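Local coordinates for protein amidohydrolase (Mycoplasma synoviae, PDB 3OVG) that hydrolyses phosphorylated 1,4-lactones such as D-xylono-1,4-lactone 5-phosphate and L-arabino-1,4-lactone 5-phosphate, using two zinc ions per subunit, at residues A[196-209]-A[226-238]. Numbering follows the deposited sequence.
Sequences LEVAKHLIGFGANP and YEKVIKETGVTLC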
ATOM      1  N   LEU A 196      -7.653 -15.385  29.470  1.00 15.92           N
ATOM      2  CA  LEU A 196      -7.892 -15.475  30.906  1.00 15.32           C
ATOM      3  C   LEU A 196      -8.855 -14.348  31.314  1.00 16.02           C
ATOM      4  O   LEU A 196      -9.800 -14.538  32.071  1.00 16.94           O
ATOM      5  CB  LEU A 196      -6.560 -15.308  31.646  1.00 16.70           C
ATOM      6  CG  LEU A 196      -6.619 -15.342  33.171  1.00 17.85           C
ATOM      7  CD1 LEU A 196      -7.257 -16.673  33.654  1.00 16.82           C
ATOM      8  CD2 LEU A 196      -5.235 -15.146  33.755  1.00 17.02           C
ATOM      9  N   GLU A 197      -8.596 -13.165  30.789  1.00 15.58           N
ATOM     10  CA  GLU A 197      -9.311 -11.984  31.198  1.00 16.16           C
ATOM     11  C   GLU A 197     -10.745 -11.982  30.631  1.00 15.28           C
ATOM     12  O   GLU A 197     -11.674 -11.630  31.327  1.00 16.48           O
ATOM     13  CB  GLU A 197      -8.512 -10.734  30.806  1.00 17.09           C
ATOM     14  CG  GLU A 197      -7.239 -10.518  31.676  1.00 17.56           C
ATOM     15  CD  GLU A 197      -6.126 -11.496  31.319  1.00 17.43           C
ATOM     16  OE1 GLU A 197      -6.049 -11.908  30.155  1.00 18.17           O
ATOM     17  OE2 GLU A 197      -5.329 -11.859  32.187  1.00 20.12           O
ATOM     18  N   VAL A 198     -10.919 -12.404  29.386  1.00 16.42           N
ATOM     19  CA  VAL A 198     -12.254 -12.624  28.843  1.00 15.70           C
ATOM     20  C   VAL A 198     -13.069 -13.541  29.783  1.00 15.06           C
ATOM     21  O   VAL A 198     -14.184 -13.184  30.211  1.00 15.09           O
ATOM     22  CB  VAL A 198     -12.184 -13.219  27.464  1.00 15.24           C
ATOM     23  CG1 VAL A 198     -13.543 -13.872  27.120  1.00 14.97           C
ATOM     24  CG2 VAL A 198     -11.792 -12.125  26.479  1.00 15.44           C
ATOM     25  N   ALA A 199     -12.477 -14.674  30.148  1.00 12.90           N
ATOM     26  CA  ALA A 199     -13.073 -15.622  31.107  1.00 16.32           C
ATOM     27  C   ALA A 199     -13.490 -14.956  32.411  1.00 16.63           C
ATOM     28  O   ALA A 199     -14.654 -15.034  32.814  1.00 19.67           O
ATOM     29  CB  ALA A 199     -12.122 -16.849  31.394  1.00 13.85           C
ATOM     30  N   LYS A 200     -12.562 -14.269  33.064  1.00 17.08           N
ATOM     31  CA  LYS A 200     -12.868 -13.643  34.354  1.00 17.41           C
ATOM     32  C   LYS A 200     -13.938 -12.581  34.236  1.00 16.47           C
ATOM     33  O   LYS A 200     -14.797 -12.441  35.109  1.00 15.56           O
ATOM     34  CB  LYS A 200     -11.599 -13.060  34.957  1.00 20.55           C
ATOM     35  CG  LYS A 200     -10.633 -14.166  35.387  1.00 18.30           C
ATOM     36  CD  LYS A 200      -9.185 -13.710  35.274  1.00 25.09           C
ATOM     37  CE  LYS A 200      -8.617 -13.194  36.570  1.00 29.84           C
ATOM     38  NZ  LYS A 200      -7.099 -13.093  36.494  1.00 32.46           N
ATOM     39  N   HIS A 201     -13.912 -11.830  33.139  1.00 16.25           N
ATOM     40  CA  HIS A 201     -14.889 -10.766  33.006  1.00 16.65           C
ATOM     41  C   HIS A 201     -16.276 -11.358  32.896  1.00 16.29           C
ATOM     42  O   HIS A 201     -17.166 -10.952  33.619  1.00 20.97           O
ATOM     43  CB  HIS A 201     -14.565  -9.815  31.835  1.00 15.62           C
ATOM     44  CG  HIS A 201     -13.284  -9.080  32.014  1.00 16.47           C
ATOM     45  ND1 HIS A 201     -12.504  -8.657  30.957  1.00 18.72           N
ATOM     46  CD2 HIS A 201     -12.636  -8.701  33.140  1.00 16.64           C
ATOM     47  CE1 HIS A 201     -11.428  -8.054  31.427  1.00 16.32           C
ATOM     48  NE2 HIS A 201     -11.485  -8.069  32.748  1.00 17.81           N
ATOM     49  N   LEU A 202     -16.461 -12.317  32.005  1.00 15.34           N
ATOM     50  CA  LEU A 202     -17.785 -12.885  31.775  1.00 15.02           C
ATOM     51  C   LEU A 202     -18.337 -13.425  33.074  1.00 17.00           C
ATOM     52  O   LEU A 202     -19.493 -13.199  33.399  1.00 17.98           O
ATOM     53  CB  LEU A 202     -17.730 -14.005  30.717  1.00 13.93           C
ATOM     54  CG  LEU A 202     -17.522 -13.497  29.303  1.00 16.14           C
ATOM     55  CD1 LEU A 202     -17.301 -14.711  28.433  1.00 15.65           C
ATOM     56  CD2 LEU A 202     -18.742 -12.701  28.838  1.00 14.70           C
ATOM     57  N   ILE A 203     -17.497 -14.160  33.794  1.00 18.23           N
ATOM     58  CA  ILE A 203     -17.865 -14.738  35.060  1.00 17.93           C
ATOM     59  C   ILE A 203     -18.104 -13.644  36.069  1.00 18.97           C
ATOM     60  O   ILE A 203     -19.002 -13.740  36.875  1.00 20.71           O
ATOM     61  CB  ILE A 203     -16.752 -15.674  35.569  1.00 17.92           C
ATOM     62  CG1 ILE A 203     -16.682 -16.932  34.689  1.00 16.93           C
ATOM     63  CG2 ILE A 203     -16.989 -15.993  37.034  1.00 21.38           C
ATOM     64  CD1 ILE A 203     -15.350 -17.777  34.869  1.00 17.66           C
ATOM     65  N   GLY A 204     -17.318 -12.576  35.998  1.00 19.87           N
ATOM     66  CA  GLY A 204     -17.549 -11.425  36.852  1.00 19.48           C
ATOM     67  C   GLY A 204     -18.907 -10.757  36.631  1.00 21.72           C
ATOM     68  O   GLY A 204     -19.488 -10.193  37.565  1.00 24.03           O
ATOM     69  N   PHE A 205     -19.409 -10.778  35.400  1.00 18.85           N
ATOM     70  CA  PHE A 205     -20.737 -10.240  35.150  1.00 20.91           C
ATOM     71  C   PHE A 205     -21.821 -11.181  35.676  1.00 20.28           C
ATOM     72  O   PHE A 205     -22.977 -10.791  35.777  1.00 20.34           O
ATOM     73  CB  PHE A 205     -20.977  -9.985  33.668  1.00 19.08           C
ATOM     74  CG  PHE A 205     -20.305  -8.769  33.154  1.00 17.62           C
ATOM     75  CD1 PHE A 205     -20.715  -7.512  33.576  1.00 16.88           C
ATOM     76  CD2 PHE A 205     -19.260  -8.879  32.252  1.00 17.70           C
ATOM     77  CE1 PHE A 205     -20.100  -6.362  33.080  1.00 20.90           C
ATOM     78  CE2 PHE A 205     -18.627  -7.750  31.754  1.00 17.62           C
ATOM     79  CZ  PHE A 205     -19.039  -6.480  32.170  1.00 18.57           C
ATOM     80  N   GLY A 206     -21.446 -12.422  35.978  1.00 20.48           N
ATOM     81  CA  GLY A 206     -22.415 -13.389  36.453  1.00 21.26           C
ATOM     82  C   GLY A 206     -22.665 -14.523  35.464  1.00 21.49           C
ATOM     83  O   GLY A 206     -23.513 -15.370  35.700  1.00 22.05           O
ATOM     84  N   ALA A 207     -21.939 -14.563  34.353  1.00 19.03           N
ATOM     85  CA  ALA A 207     -22.148 -15.663  33.407  1.00 19.19           C
ATOM     86  C   ALA A 207     -21.709 -16.987  34.018  1.00 17.43           C
ATOM     87  O   ALA A 207     -20.806 -17.004  34.833  1.00 19.18           O
ATOM     88  CB  ALA A 207     -21.434 -15.400  32.056  1.00 17.19           C
ATOM     89  N   ASN A 208     -22.367 -18.080  33.633  1.00 17.81           N
ATOM     90  CA  ASN A 208     -21.959 -19.427  34.040  1.00 21.21           C
ATOM     91  C   ASN A 208     -20.735 -19.925  33.247  1.00 19.31           C
ATOM     92  O   ASN A 208     -20.827 -20.101  32.025  1.00 18.09           O
ATOM     93  CB  ASN A 208     -23.143 -20.374  33.837  1.00 21.09           C
ATOM     94  CG  ASN A 208     -22.873 -21.804  34.331  1.00 21.71           C
ATOM     95  OD1 ASN A 208     -21.783 -22.148  34.797  1.00 21.13           O
ATOM     96  ND2 ASN A 208     -23.890 -22.650  34.203  1.00 19.97           N
ATOM     97  N   PRO A 209     -19.606 -20.190  33.941  1.00 18.54           N
ATOM     98  CA  PRO A 209     -18.420 -20.708  33.255  1.00 18.78           C
ATOM     99  C   PRO A 209     -18.780 -21.902  32.370  1.00 19.57           C
ATOM    100  O   PRO A 209     -18.121 -22.184  31.388  1.00 18.20           O
ATOM    101  CB  PRO A 209     -17.522 -21.219  34.400  1.00 20.93           C
ATOM    102  CG  PRO A 209     -18.103 -20.680  35.662  1.00 23.07           C
ATOM    103  CD  PRO A 209     -19.516 -20.296  35.409  1.00 20.52           C
ATOM    104  N   TYR A 226      -2.924 -22.434  28.737  1.00 15.48           N
ATOM    105  CA  TYR A 226      -4.155 -23.174  28.470  1.00 16.33           C
ATOM    106  C   TYR A 226      -4.665 -23.742  29.798  1.00 17.25           C
ATOM    107  O   TYR A 226      -5.845 -23.641  30.175  1.00 14.65           O
ATOM    108  CB  TYR A 226      -3.905 -24.371  27.519  1.00 12.43           C
ATOM    109  CG  TYR A 226      -3.581 -24.026  26.092  1.00 14.26           C
ATOM    110  CD1 TYR A 226      -3.701 -22.727  25.612  1.00 15.02           C
ATOM    111  CD2 TYR A 226      -3.195 -25.028  25.194  1.00 15.78           C
ATOM    112  CE1 TYR A 226      -3.402 -22.434  24.280  1.00 14.28           C
ATOM    113  CE2 TYR A 226      -2.896 -24.740  23.878  1.00 15.59           C
ATOM    114  CZ  TYR A 226      -3.008 -23.453  23.423  1.00 15.65           C
ATOM    115  OH  TYR A 226      -2.727 -23.187  22.100  1.00 15.86           O
ATOM    116  N   GLU A 227      -3.721 -24.338  30.504  1.00 15.12           N
ATOM    117  CA  GLU A 227      -4.009 -25.020  31.731  1.00 18.30           C
ATOM    118  C   GLU A 227      -4.489 -24.033  32.807  1.00 16.47           C
ATOM    119  O   GLU A 227      -5.464 -24.312  33.529  1.00 15.65           O
ATOM    120  CB  GLU A 227      -2.748 -25.789  32.175  1.00 16.91           C
ATOM    121  CG  GLU A 227      -2.881 -26.382  33.534  1.00 20.00           C
ATOM    122  CD  GLU A 227      -1.606 -27.151  33.920  1.00 20.54           C
ATOM    123  OE1 GLU A 227      -0.515 -26.784  33.418  1.00 18.33           O
ATOM    124  OE2 GLU A 227      -1.723 -28.095  34.722  1.00 21.21           O
ATOM    125  N   LYS A 228      -3.808 -22.885  32.880  1.00 17.35           N
ATOM    126  CA  LYS A 228      -4.136 -21.810  33.813  1.00 16.81           C
ATOM    127  C   LYS A 228      -5.574 -21.331  33.612  1.00 16.82           C
ATOM    128  O   LYS A 228      -6.337 -21.146  34.585  1.00 17.31           O
ATOM    129  CB  LYS A 228      -3.187 -20.613  33.627  1.00 16.02           C
ATOM    130  CG  LYS A 228      -3.386 -19.464  34.672  1.00 15.80           C
ATOM    131  CD  LYS A 228      -2.465 -18.262  34.362  1.00 17.45           C
ATOM    132  CE  LYS A 228      -2.456 -17.180  35.445  1.00 15.81           C
ATOM    133  NZ  LYS A 228      -2.181 -17.735  36.815  1.00 18.39           N
ATOM    134  N   VAL A 229      -5.929 -21.110  32.354  1.00 15.12           N
ATOM    135  CA  VAL A 229      -7.250 -20.561  32.034  1.00 15.52           C
ATOM    136  C   VAL A 229      -8.330 -21.539  32.457  1.00 17.27           C
ATOM    137  O   VAL A 229      -9.255 -21.182  33.177  1.00 18.73           O
ATOM    138  CB  VAL A 229      -7.411 -20.275  30.541  1.00 15.35           C
ATOM    139  CG1 VAL A 229      -8.855 -19.897  30.238  1.00 16.54           C
ATOM    140  CG2 VAL A 229      -6.444 -19.169  30.117  1.00 15.39           C
ATOM    141  N   ILE A 230      -8.190 -22.783  32.031  1.00 16.44           N
ATOM    142  CA  ILE A 230      -9.151 -23.807  32.392  1.00 17.13           C
ATOM    143  C   ILE A 230      -9.282 -23.966  33.913  1.00 19.50           C
ATOM    144  O   ILE A 230     -10.403 -23.933  34.454  1.00 17.32           O
ATOM    145  CB  ILE A 230      -8.835 -25.150  31.707  1.00 17.79           C
ATOM    146  CG1 ILE A 230      -9.064 -25.009  30.190  1.00 16.13           C
ATOM    147  CG2 ILE A 230      -9.690 -26.262  32.303  1.00 17.31           C
ATOM    148  CD1 ILE A 230      -8.425 -26.080  29.344  1.00 17.28           C
ATOM    149  N   LYS A 231      -8.146 -24.118  34.581  1.00 17.62           N
ATOM    150  CA  LYS A 231      -8.136 -24.375  36.010  1.00 17.85           C
ATOM    151  C   LYS A 231      -8.597 -23.186  36.858  1.00 18.94           C
ATOM    152  O   LYS A 231      -9.250 -23.392  37.865  1.00 18.90           O
ATOM    153  CB  LYS A 231      -6.756 -24.829  36.470  1.00 19.69           C
ATOM    154  CG  LYS A 231      -6.531 -26.310  36.280  1.00 19.03           C
ATOM    155  CD  LYS A 231      -5.081 -26.673  36.454  1.00 17.46           C
ATOM    156  CE  LYS A 231      -4.937 -28.200  36.547  1.00 20.09           C
ATOM    157  NZ  LYS A 231      -3.519 -28.607  36.864  1.00 22.46           N
ATOM    158  N   GLU A 232      -8.300 -21.954  36.443  1.00 17.90           N
ATOM    159  CA  GLU A 232      -8.725 -20.793  37.227  1.00 18.09           C
ATOM    160  C   GLU A 232     -10.172 -20.383  36.962  1.00 18.26           C
ATOM    161  O   GLU A 232     -10.803 -19.735  37.804  1.00 18.58           O
ATOM    162  CB  GLU A 232      -7.774 -19.593  37.020  1.00 19.23           C
ATOM    163  CG  GLU A 232      -6.329 -19.898  37.513  1.00 21.79           C
ATOM    164  CD  GLU A 232      -5.420 -18.649  37.577  1.00 23.14           C
ATOM    165  OE1 GLU A 232      -5.907 -17.535  37.268  1.00 21.84           O
ATOM    166  OE2 GLU A 232      -4.217 -18.803  37.930  1.00 22.51           O
ATOM    167  N   THR A 233     -10.716 -20.755  35.814  1.00 18.17           N
ATOM    168  CA  THR A 233     -12.045 -20.245  35.439  1.00 19.70           C
ATOM    169  C   THR A 233     -13.095 -21.300  35.095  1.00 19.05           C
ATOM    170  O   THR A 233     -14.302 -21.070  35.264  1.00 17.58           O
ATOM    171  CB  THR A 233     -11.954 -19.241  34.284  1.00 20.30           C
ATOM    172  OG1 THR A 233     -11.638 -19.931  33.050  1.00 16.24           O
ATOM    173  CG2 THR A 233     -10.879 -18.180  34.601  1.00 18.25           C
ATOM    174  N   GLY A 234     -12.642 -22.453  34.625  1.00 18.84           N
ATOM    175  CA  GLY A 234     -13.539 -23.555  34.337  1.00 18.29           C
ATOM    176  C   GLY A 234     -14.205 -23.429  32.973  1.00 18.94           C
ATOM    177  O   GLY A 234     -15.163 -24.155  32.670  1.00 19.72           O
ATOM    178  N   VAL A 235     -13.733 -22.496  32.152  1.00 18.45           N
ATOM    179  CA  VAL A 235     -14.311 -22.309  30.822  1.00 17.67           C
ATOM    180  C   VAL A 235     -13.802 -23.419  29.912  1.00 17.71           C
ATOM    181  O   VAL A 235     -13.030 -24.275  30.340  1.00 16.39           O
ATOM    182  CB  VAL A 235     -14.012 -20.913  30.216  1.00 16.61           C
ATOM    183  CG1 VAL A 235     -14.630 -19.800  31.084  1.00 16.32           C
ATOM    184  CG2 VAL A 235     -12.511 -20.705  30.016  1.00 15.88           C
ATOM    185  N   THR A 236     -14.271 -23.427  28.670  1.00 17.58           N
ATOM    186  CA  THR A 236     -13.872 -24.442  27.682  1.00 16.25           C
ATOM    187  C   THR A 236     -13.125 -23.723  26.544  1.00 16.36           C
ATOM    188  O   THR A 236     -13.531 -22.627  26.085  1.00 15.27           O
ATOM    189  CB  THR A 236     -15.122 -25.210  27.165  1.00 15.98           C
ATOM    190  OG1 THR A 236     -15.728 -25.907  28.254  1.00 16.76           O
ATOM    191  CG2 THR A 236     -14.807 -26.189  26.011  1.00 16.87           C
ATOM    192  N   LEU A 237     -12.004 -24.306  26.144  1.00 12.86           N
ATOM    193  CA  LEU A 237     -11.204 -23.791  25.036  1.00 15.09           C
ATOM    194  C   LEU A 237     -11.683 -24.453  23.750  1.00 14.56           C
ATOM    195  O   LEU A 237     -11.650 -25.665  23.642  1.00 15.86           O
ATOM    196  CB  LEU A 237      -9.691 -24.071  25.268  1.00 14.54           C
ATOM    197  CG  LEU A 237      -9.142 -23.563  26.614  1.00 16.25           C
ATOM    198  CD1 LEU A 237      -7.628 -23.775  26.802  1.00 15.25           C
ATOM    199  CD2 LEU A 237      -9.539 -22.077  26.838  1.00 14.78           C
ATOM    200  N   CYS A 238     -12.178 -23.657  22.801  1.00 16.20           N
ATOM    201  CA  CYS A 238     -12.540 -24.155  21.476  1.00 15.72           C
ATOM    202  C   CYS A 238     -11.364 -23.968  20.536  1.00 16.15           C
ATOM    203  O   CYS A 238     -11.082 -22.872  20.103  1.00 16.29           O
ATOM    204  CB  CYS A 238     -13.771 -23.436  20.908  1.00 17.07           C
ATOM    205  SG  CYS A 238     -14.262 -24.077  19.268  1.00 18.44           S
TER
HETATM  206  O   HOH W   1     -16.941 -24.850  30.512  1.00 21.44           O
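Lys228 opens the contact with its aliphatic chain: CE lies 3.8 Å from Leu196 CD2, while its NZ forms a salt bridge to Glu232 OE2, approached on the syn side but 34° out of the carboxylate plane. At the next residue, Val229 rests CG2 against the backbone N and CA of Leu196. Glu232, held by Lys228, borders the same leucine, whose CG stands anti to its own nitrogen (chi1 179°) and directs the branch to the other helix, with CD1 near Glu232 OE1 and Thr233 CG2. Leu196 is thus a knob in a hole formed by Lys228, Val229, Glu232 and Thr233. Thr233 returns the knobs-into-holes packing, fitting among Leu196, Ala199, Lys200 and Ile203. Its OG1 donates to Val229 O (2.7 Å) from above the carbonyl plane, a bond consistent with the rotamer that sets CG2 3.7 Å from Ala199 CB. Ile203 CD1 reaches Thr233 CB at 3.7 Å. Gly234, with positive phi, ends the helix; a water donates to its O and to Pro209 O (3.0 Å), and also bonds Thr236 OG1. Val235 CG1 then packs on Ala199 CB at 3.9 Å. The axes run 9.9 Å apart at 11°, nearly parallel, as expected for successive outer helices of a TIM barrel. Strand 212-215 lies between the two helices in sequence and pairs in parallel with strand 236-239; its Ile212 touches Val235 and Leu202, while helices 165-181 and 343-351 also touch helix 195-205, through His201 and Phe205.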